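Local atomic coordinates of ATP phosphoribosyltransferase regulatory subunit (Thermotoga maritima, PDB entry 1USY), a protein that is probably required for the first step of histidine biosynthesis and may let histidine feed back on ATP phosphoribosyltransferase activity. Residues 151-155 with 156-160; 180-183 with 184-188; 228-231 with 232-236. All coordinates share one frame; numbering follows the deposited sequence.

Three local contacts follow one another along the chain; none nests in or crosses another. Contact 1 (151-155 with 156-160) turns the chain from helix 147-156 into helix 159-168. Contact 2 (180-183 with 184-188) ends the following helix, 174-185, and packs back on contact 1: Lys157 meets Ser183 and Ile180, and Leu159 meets Glu181, bringing together residues of the histidine pocket. Contact 3 (228-231 with 232-236) is a turn in the connection from strand 220-223 to strand 237-243. It reaches contact 1 through Leu151 against Ala228 and the weak ion pair of Asp155 with Arg229, but stays about 10 Å from contact 2 at the nearest atoms.

Contact 1. Residues 151-155 with 156-160; sequences LNLID and TKNLA
Leu153 and Asn158 meet through both backbone and side chain where helix 147-156 ends. Asn158 N donates to Leu153 O at 2.9 Å, while Thr156 N adds a longer, weak bond to the same oxygen. One residue on, Lys157 N bonds to Ile154 O at 2.9 Å. A positive phi of 49° at Lys157 takes the chain off the helix. On the buried, closely packed side, Leu153 CD2 rests 3.8 Å from Asn158 CB, the two side chains crossing at a slant. Leu153 also touches Glu161 and Ile162 of helix 159-168 and a second bound histidine, not the one in the pocket lined by Lys157 and Leu159. Lys157 leads away from the turn after CG passes 3.8 Å from Ile154 O; its chain, bent at chi3 (149°), brings NZ to a salt bridge with Asp224. The side carrying Asn152 and Asp155 is looser and nearer solvent. Asn152 is exposed, and Thr156 N makes a weak bond to its carbonyl. Asp155 is partly exposed and has a long, weak ion pair with Arg229. Another protein chain packs on Thr156 and Asn158, so the turn also forms part of a subunit interface. The positive phi and the bonds back into the last turn make a Schellman motif, followed at once by Asn158 as N-cap of helix 159-168: a tight helix-to-helix corner that supplies Lys157 and Leu159 to the histidine pocket.

Contact 2. Residues 180-183 with 184-188; sequences IEDS and IYRRS. With HIS (histidine), chain M.
The histidine pocket takes one wall from the last turn of helix 174-185, where Ile180 and Ile184 lie side by side and point the same way, CG2 of Ile180 4.2 Å from CD1 of Ile184. With CG1 anti to its carbonyl carbon (chi1 -66°), Ile184 sends CD1 against CA and C of the bound histidine, while its other branch, CG2, sits over the centre of one face of the Tyr185 ring. Tyr185 OH lies 3.8 Å from the ligand's NE2, so the tyrosine borders the imidazole without a close polar contact to that nitrogen. Tyr185 N bonds to Glu181 O at 2.9 Å, and Arg186 N to Asp182 O at 2.8 Å. Ile184 N makes only weak bonds, shared between Ile180 O and Glu181 O. Ser183 OG turns back onto a lone pair of Ile180 O at 2.7 Å. These bonds close helix 174-185, a helix of a fold related to histidyl-tRNA synthetase, before Arg186 leaves helical angles. Asp182 and Arg186 touch through OD2 and the aliphatic CG at 3.4 Å; their charged ends stay apart, and Asp182 OD1 has its salt bridge with Lys178. Arg187 returns beneath the helix end, its NH1 directed at Ser183 O, whose position is less certain. NH1 also pairs with Asp224, and NH2 with Glu222 and Glu128. A leucine in place of Arg187 would probably leave Glu222 of strand 220-223 and Glu128 of strand 125-131 without this positive partner, and leave Asp224 with Lys157 but without the NH1 bond. Another protein chain packs on Ile184, Tyr185 and Arg187.

Contact 3. Residues 228-231 with 232-236; sequences ARTI and EEYCG
Thr230 O draws the chain round a turn: Tyr234 N bonds to it at 2.8 Å, and Glu233 N adds a weak bond at 3.4 Å. Ahead of them, Ile231 N bonds to Ala228 O. The Tyr234 ring lies beside Thr230, its CD2 4.0 Å from Thr230 CB. Thr230 CB approaches the ring obliquely, with CG of the tyrosine anti to its own carbonyl carbon (chi1 -84°). Thr230 is buried, and its OG1 is hydrogen-bonded to Leu227 O just upstream. Next to it, Glu233 places CG between its backbone N and carbonyl carbon (chi1 72°) and then runs extended back over the turn, OE1 ending 4.1 Å from Thr230 CG2. Glu232 lies along Ile231, CG 3.8 Å from Ile231 CG2, before bending at chi2 toward Arg229. Both carboxylates come near Arg229 O, Glu232 OE1 at 3.3 Å and Glu233 OE1 at 3.4 Å, but acceptor faces acceptor, and no bond joins them. Arg229 NE remains 5.8 Å from Glu233 OE1, so these opposite charges are near each other without touching. The turn lies in the connection from strand 220-223 to strand 237-243: Ala228 and Ile231 pack on Tyr135 of helix 135-139, and the exit is joined by backbone bonds from Cys235 to Glu255 of strand 248-257 and from Gly236 to Thr132.

Contact 1. Residues 151-155 with 156-160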
loop_
_atom_site.group_PDB
_atom_site.type_symbol
_atom_site.label_atom_id
_atom_site.label_comp_id
_atom_site.label_asym_id
_atom_site.label_seq_id
_atom_site.Cartn_x
_atom_site.Cartn_y
_atom_site.Cartn_z
ATOM N N LEU B 151 20.275 31.756 -12.410
ATOM C CA LEU B 151 18.814 31.732 -12.321
ATOM C C LEU B 151 18.357 31.654 -10.848
ATOM O O LEU B 151 17.470 32.421 -10.428
ATOM C CB LEU B 151 18.169 30.678 -13.226
ATOM C CG LEU B 151 18.306 30.935 -14.736
ATOM C CD1 LEU B 151 18.226 29.624 -15.519
ATOM C CD2 LEU B 151 17.302 31.980 -15.279
ATOM N N ASN B 152 19.018 30.799 -10.060
ATOM C CA ASN B 152 18.655 30.638 -8.662
ATOM C C ASN B 152 18.782 31.978 -7.924
ATOM O O ASN B 152 17.943 32.333 -7.073
ATOM C CB ASN B 152 19.479 29.542 -7.965
ATOM C CG ASN B 152 18.932 28.136 -8.230
ATOM O OD1 ASN B 152 18.614 27.780 -9.371
ATOM N ND2 ASN B 152 18.828 27.324 -7.174
ATOM N N LEU B 153 19.835 32.702 -8.262
ATOM C CA LEU B 153 20.079 34.008 -7.699
ATOM C C LEU B 153 19.006 35.063 -8.082
ATOM O O LEU B 153 18.558 35.791 -7.215
ATOM C CB LEU B 153 21.475 34.484 -8.083
ATOM C CG LEU B 153 22.627 33.577 -7.605
ATOM C CD1 LEU B 153 23.983 34.040 -8.166
ATOM C CD2 LEU B 153 22.678 33.390 -6.071
ATOM N N ILE B 154 18.596 35.110 -9.358
ATOM C CA ILE B 154 17.505 35.955 -9.821
ATOM C C ILE B 154 16.281 35.644 -8.951
ATOM O O ILE B 154 15.586 36.546 -8.414
ATOM C CB ILE B 154 17.105 35.618 -11.310
ATOM C CG1 ILE B 154 18.300 35.557 -12.293
ATOM C CG2 ILE B 154 16.003 36.514 -11.789
ATOM C CD1 ILE B 154 18.721 36.833 -12.945
ATOM N N ASP B 155 16.000 34.355 -8.880
ATOM C CA ASP B 155 14.803 33.820 -8.257
ATOM C C ASP B 155 14.737 34.253 -6.797
ATOM O O ASP B 155 13.690 34.481 -6.223
ATOM C CB ASP B 155 14.953 32.306 -8.261
ATOM C CG ASP B 155 13.643 31.591 -8.174
ATOM O OD1 ASP B 155 12.564 32.247 -7.995
ATOM O OD2 ASP B 155 13.633 30.338 -8.271
ATOM N N THR B 156 15.920 34.367 -6.241
ATOM C CA THR B 156 16.137 34.573 -4.854
ATOM C C THR B 156 16.466 36.056 -4.591
ATOM O O THR B 156 16.608 36.486 -3.424
ATOM C CB THR B 156 17.217 33.594 -4.533
ATOM O OG1 THR B 156 16.652 32.563 -3.712
ATOM C CG2 THR B 156 18.345 34.185 -3.820
ATOM N N LYS B 157 16.502 36.832 -5.683
ATOM C CA LYS B 157 16.865 38.247 -5.664
ATOM C C LYS B 157 18.162 38.484 -4.881
ATOM O O LYS B 157 18.377 39.575 -4.319
ATOM C CB LYS B 157 15.750 39.127 -5.086
ATOM C CG LYS B 157 14.375 38.826 -5.579
ATOM C CD LYS B 157 13.390 39.957 -5.258
ATOM C CE LYS B 157 12.297 40.033 -6.343
ATOM N NZ LYS B 157 11.075 40.828 -6.022
ATOM N N ASN B 158 19.001 37.452 -4.831
ATOM C CA ASN B 158 20.343 37.543 -4.292
ATOM C C ASN B 158 21.247 38.515 -5.070
ATOM O O ASN B 158 22.221 38.153 -5.726
ATOM C CB ASN B 158 20.965 36.165 -4.205
ATOM C CG ASN B 158 22.004 36.071 -3.114
ATOM O OD1 ASN B 158 22.184 35.020 -2.502
ATOM N ND2 ASN B 158 22.696 37.164 -2.859
ATOM N N LEU B 159 20.930 39.777 -4.930
ATOM C CA LEU B 159 21.668 40.833 -5.566
ATOM C C LEU B 159 23.116 40.895 -5.105
ATOM O O LEU B 159 24.016 41.291 -5.878
ATOM C CB LEU B 159 20.979 42.159 -5.304
ATOM C CG LEU B 159 21.717 43.302 -5.963
ATOM C CD1 LEU B 159 21.779 43.074 -7.501
ATOM C CD2 LEU B 159 21.049 44.616 -5.603
ATOM N N ALA B 160 23.352 40.507 -3.855
ATOM C CA ALA B 160 24.713 40.564 -3.289
ATOM C C ALA B 160 25.670 39.490 -3.853
ATOM O O ALA B 160 26.869 39.762 -4.023
ATOM C CB ALA B 160 24.669 40.487 -1.767
#

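Contact 2. Residues 180-183 with 184-188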
loop_
_atom_site.group_PDB
_atom_site.type_symbol
_atom_site.label_atom_id
_atom_site.label_comp_id
_atom_site.label_asym_id
_atom_site.label_seq_id
_atom_site.Cartn_x
_atom_site.Cartn_y
_atom_site.Cartn_z
ATOM N N ILE B 180 16.683 42.612 -11.230
ATOM C CA ILE B 180 16.416 42.462 -9.803
ATOM C C ILE B 180 16.019 43.823 -9.186
ATOM O O ILE B 180 14.899 43.988 -8.720
ATOM C CB ILE B 180 17.637 41.860 -9.100
ATOM C CG1 ILE B 180 17.910 40.469 -9.660
ATOM C CG2 ILE B 180 17.411 41.784 -7.628
ATOM C CD1 ILE B 180 19.202 39.837 -9.171
ATOM N N GLU B 181 16.937 44.781 -9.212
ATOM C CA GLU B 181 16.688 46.131 -8.699
ATOM C C GLU B 181 15.343 46.765 -9.214
ATOM O O GLU B 181 14.646 47.456 -8.482
ATOM C CB GLU B 181 17.889 47.033 -9.032
ATOM C CG GLU B 181 19.107 46.798 -8.160
ATOM C CD GLU B 181 20.196 47.814 -8.405
ATOM O OE1 GLU B 181 20.958 47.652 -9.385
ATOM O OE2 GLU B 181 20.296 48.795 -7.631
ATOM N N ASP B 182 14.987 46.506 -10.461
ATOM C CA ASP B 182 13.719 46.977 -10.989
ATOM C C ASP B 182 12.576 46.371 -10.241
ATOM O O ASP B 182 11.604 47.075 -9.903
ATOM C CB ASP B 182 13.583 46.655 -12.473
ATOM C CG ASP B 182 14.284 47.677 -13.342
ATOM O OD1 ASP B 182 14.383 47.442 -14.577
ATOM O OD2 ASP B 182 14.781 48.743 -12.855
ATOM N N SER B 183 12.724 45.077 -9.961
ATOM C CA SER B 183 11.681 44.270 -9.358
ATOM C C SER B 183 11.472 44.732 -7.906
ATOM O O SER B 183 10.443 44.393 -7.282
ATOM C CB SER B 183 12.068 42.782 -9.432
ATOM O OG SER B 183 12.796 42.385 -8.264
ATOM N N ILE B 184 12.446 45.477 -7.367
ATOM C CA ILE B 184 12.265 46.100 -6.064
ATOM C C ILE B 184 11.733 47.532 -6.137
ATOM O O ILE B 184 10.777 47.871 -5.430
ATOM C CB ILE B 184 13.549 46.061 -5.166
ATOM C CG1 ILE B 184 13.908 44.625 -4.767
ATOM C CG2 ILE B 184 13.287 46.803 -3.838
ATOM C CD1 ILE B 184 15.339 44.303 -4.988
ATOM N N TYR B 185 12.374 48.364 -6.966
ATOM C CA TYR B 185 12.172 49.818 -6.945
ATOM C C TYR B 185 11.353 50.422 -8.069
ATOM O O TYR B 185 10.833 51.520 -7.882
ATOM C CB TYR B 185 13.503 50.527 -6.965
ATOM C CG TYR B 185 14.299 50.336 -5.712
ATOM C CD1 TYR B 185 15.484 49.559 -5.733
ATOM C CD2 TYR B 185 13.877 50.903 -4.502
ATOM C CE1 TYR B 185 16.246 49.367 -4.560
ATOM C CE2 TYR B 185 14.623 50.733 -3.330
ATOM C CZ TYR B 185 15.818 49.980 -3.369
ATOM O OH TYR B 185 16.561 49.791 -2.225
ATOM N N ARG B 186 11.265 49.744 -9.224
ATOM C CA ARG B 186 10.514 50.288 -10.362
ATOM C C ARG B 186 9.570 49.291 -11.015
ATOM O O ARG B 186 9.672 49.002 -12.220
ATOM C CB ARG B 186 11.417 50.944 -11.435
ATOM C CG ARG B 186 12.905 51.057 -11.180
ATOM C CD ARG B 186 13.520 52.364 -11.695
ATOM N NE ARG B 186 13.620 53.277 -10.568
ATOM C CZ ARG B 186 13.465 54.614 -10.556
ATOM N NH1 ARG B 186 13.201 55.362 -11.658
ATOM N NH2 ARG B 186 13.604 55.207 -9.384
ATOM N N ARG B 187 8.622 48.823 -10.213
ATOM C CA ARG B 187 7.668 47.783 -10.578
ATOM C C ARG B 187 6.430 48.336 -11.291
ATOM O O ARG B 187 5.594 47.592 -11.797
ATOM C CB ARG B 187 7.245 46.998 -9.311
ATOM C CG ARG B 187 8.402 46.493 -8.490
ATOM C CD ARG B 187 8.020 45.972 -7.108
ATOM N NE ARG B 187 6.769 45.238 -7.086
ATOM C CZ ARG B 187 6.669 43.921 -7.206
ATOM N NH1 ARG B 187 7.768 43.179 -7.404
ATOM N NH2 ARG B 187 5.466 43.342 -7.161
ATOM N N SER B 188 6.309 49.643 -11.293
ATOM C CA SER B 188 5.279 50.334 -12.052
ATOM C C SER B 188 5.420 50.053 -13.568
ATOM O O SER B 188 6.529 50.161 -14.111
ATOM C CB SER B 188 5.431 51.842 -11.797
ATOM O OG SER B 188 4.184 52.394 -11.457
HETATM C CA HIS M . 16.056 42.765 -2.307
HETATM C C HIS M . 17.328 42.266 -3.002
HETATM C CB HIS M . 16.375 43.405 -0.929
HETATM C CG HIS M . 17.128 44.703 -1.010
HETATM N ND1 HIS M . 17.939 45.041 -2.074
HETATM C CD2 HIS M . 17.199 45.742 -0.145
HETATM C CE1 HIS M . 18.463 46.234 -1.867
HETATM N NE2 HIS M . 18.028 46.682 -0.703
#

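Contact 3. Residues 228-231 with 232-236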
loop_
_atom_site.group_PDB
_atom_site.type_symbol
_atom_site.label_atom_id
_atom_site.label_comp_id
_atom_site.label_asym_id
_atom_site.label_seq_id
_atom_site.Cartn_x
_atom_site.Cartn_y
_atom_site.Cartn_z
ATOM N N ALA B 228 12.491 32.890 -11.822
ATOM C CA ALA B 228 13.046 32.132 -12.920
ATOM C C ALA B 228 12.538 30.675 -12.887
ATOM O O ALA B 228 12.530 29.978 -13.903
ATOM C CB ALA B 228 14.579 32.112 -12.803
ATOM N N ARG B 229 12.104 30.197 -11.706
ATOM C CA ARG B 229 11.611 28.786 -11.593
ATOM C C ARG B 229 10.311 28.594 -12.363
ATOM O O ARG B 229 9.925 27.455 -12.671
ATOM C CB ARG B 229 11.337 28.340 -10.142
ATOM C CG ARG B 229 10.992 29.470 -9.192
ATOM C CD ARG B 229 9.493 29.652 -8.984
ATOM N NE ARG B 229 9.208 30.845 -8.199
ATOM C CZ ARG B 229 9.754 31.085 -7.003
ATOM N NH1 ARG B 229 10.606 30.205 -6.444
ATOM N NH2 ARG B 229 9.518 32.187 -6.287
ATOM N N THR B 230 9.593 29.637 -12.789
ATOM C CA THR B 230 8.474 29.494 -13.709
ATOM C C THR B 230 8.941 29.107 -15.130
ATOM O O THR B 230 8.108 28.910 -16.023
ATOM C CB THR B 230 7.730 30.797 -13.801
ATOM O OG1 THR B 230 8.692 31.817 -14.071
ATOM C CG2 THR B 230 7.127 31.189 -12.456
ATOM N N ILE B 231 10.261 29.007 -15.335
ATOM C CA ILE B 231 10.849 28.760 -16.665
ATOM C C ILE B 231 10.526 27.374 -17.218
ATOM O O ILE B 231 10.068 27.230 -18.355
ATOM C CB ILE B 231 12.388 29.009 -16.649
ATOM C CG1 ILE B 231 12.743 30.185 -17.550
ATOM C CG2 ILE B 231 13.176 27.754 -17.044
ATOM C CD1 ILE B 231 14.025 29.959 -18.393
ATOM N N GLU B 232 10.746 26.360 -16.401
ATOM C CA GLU B 232 10.574 24.987 -16.844
ATOM C C GLU B 232 9.101 24.559 -16.758
ATOM O O GLU B 232 8.793 23.373 -16.871
ATOM C CB GLU B 232 11.493 24.050 -16.039
ATOM C CG GLU B 232 12.259 24.727 -14.894
ATOM C CD GLU B 232 11.548 24.630 -13.543
ATOM O OE1 GLU B 232 12.138 25.040 -12.510
ATOM O OE2 GLU B 232 10.392 24.139 -13.505
ATOM N N GLU B 233 8.200 25.522 -16.559
ATOM C CA GLU B 233 6.781 25.216 -16.427
ATOM C C GLU B 233 5.835 26.174 -17.158
ATOM O O GLU B 233 4.703 25.819 -17.477
ATOM C CB GLU B 233 6.386 25.074 -14.949
ATOM C CG GLU B 233 6.333 26.352 -14.130
ATOM C CD GLU B 233 6.665 26.158 -12.636
ATOM O OE1 GLU B 233 6.662 27.174 -11.894
ATOM O OE2 GLU B 233 6.948 25.016 -12.187
ATOM N N TYR B 234 6.295 27.384 -17.419
ATOM C CA TYR B 234 5.466 28.368 -18.097
ATOM C C TYR B 234 6.185 28.864 -19.352
ATOM O O TYR B 234 7.385 28.638 -19.511
ATOM C CB TYR B 234 5.164 29.538 -17.170
ATOM C CG TYR B 234 4.004 29.350 -16.243
ATOM C CD1 TYR B 234 2.692 29.407 -16.719
ATOM C CD2 TYR B 234 4.212 29.157 -14.868
ATOM C CE1 TYR B 234 1.612 29.236 -15.864
ATOM C CE2 TYR B 234 3.138 28.996 -13.989
ATOM C CZ TYR B 234 1.835 29.038 -14.494
ATOM O OH TYR B 234 0.755 28.897 -13.642
ATOM N N CYS B 235 5.439 29.505 -20.247
ATOM C CA CYS B 235 6.013 29.993 -21.499
ATOM C C CYS B 235 5.282 31.222 -22.073
ATOM O O CYS B 235 4.367 31.120 -22.901
ATOM C CB CYS B 235 6.060 28.886 -22.525
ATOM S SG CYS B 235 7.225 29.344 -23.792
ATOM N N GLY B 236 5.701 32.392 -21.615
ATOM C CA GLY B 236 5.023 33.631 -21.955
ATOM C C GLY B 236 4.677 34.326 -20.670
ATOM O O GLY B 236 5.383 34.148 -19.666
#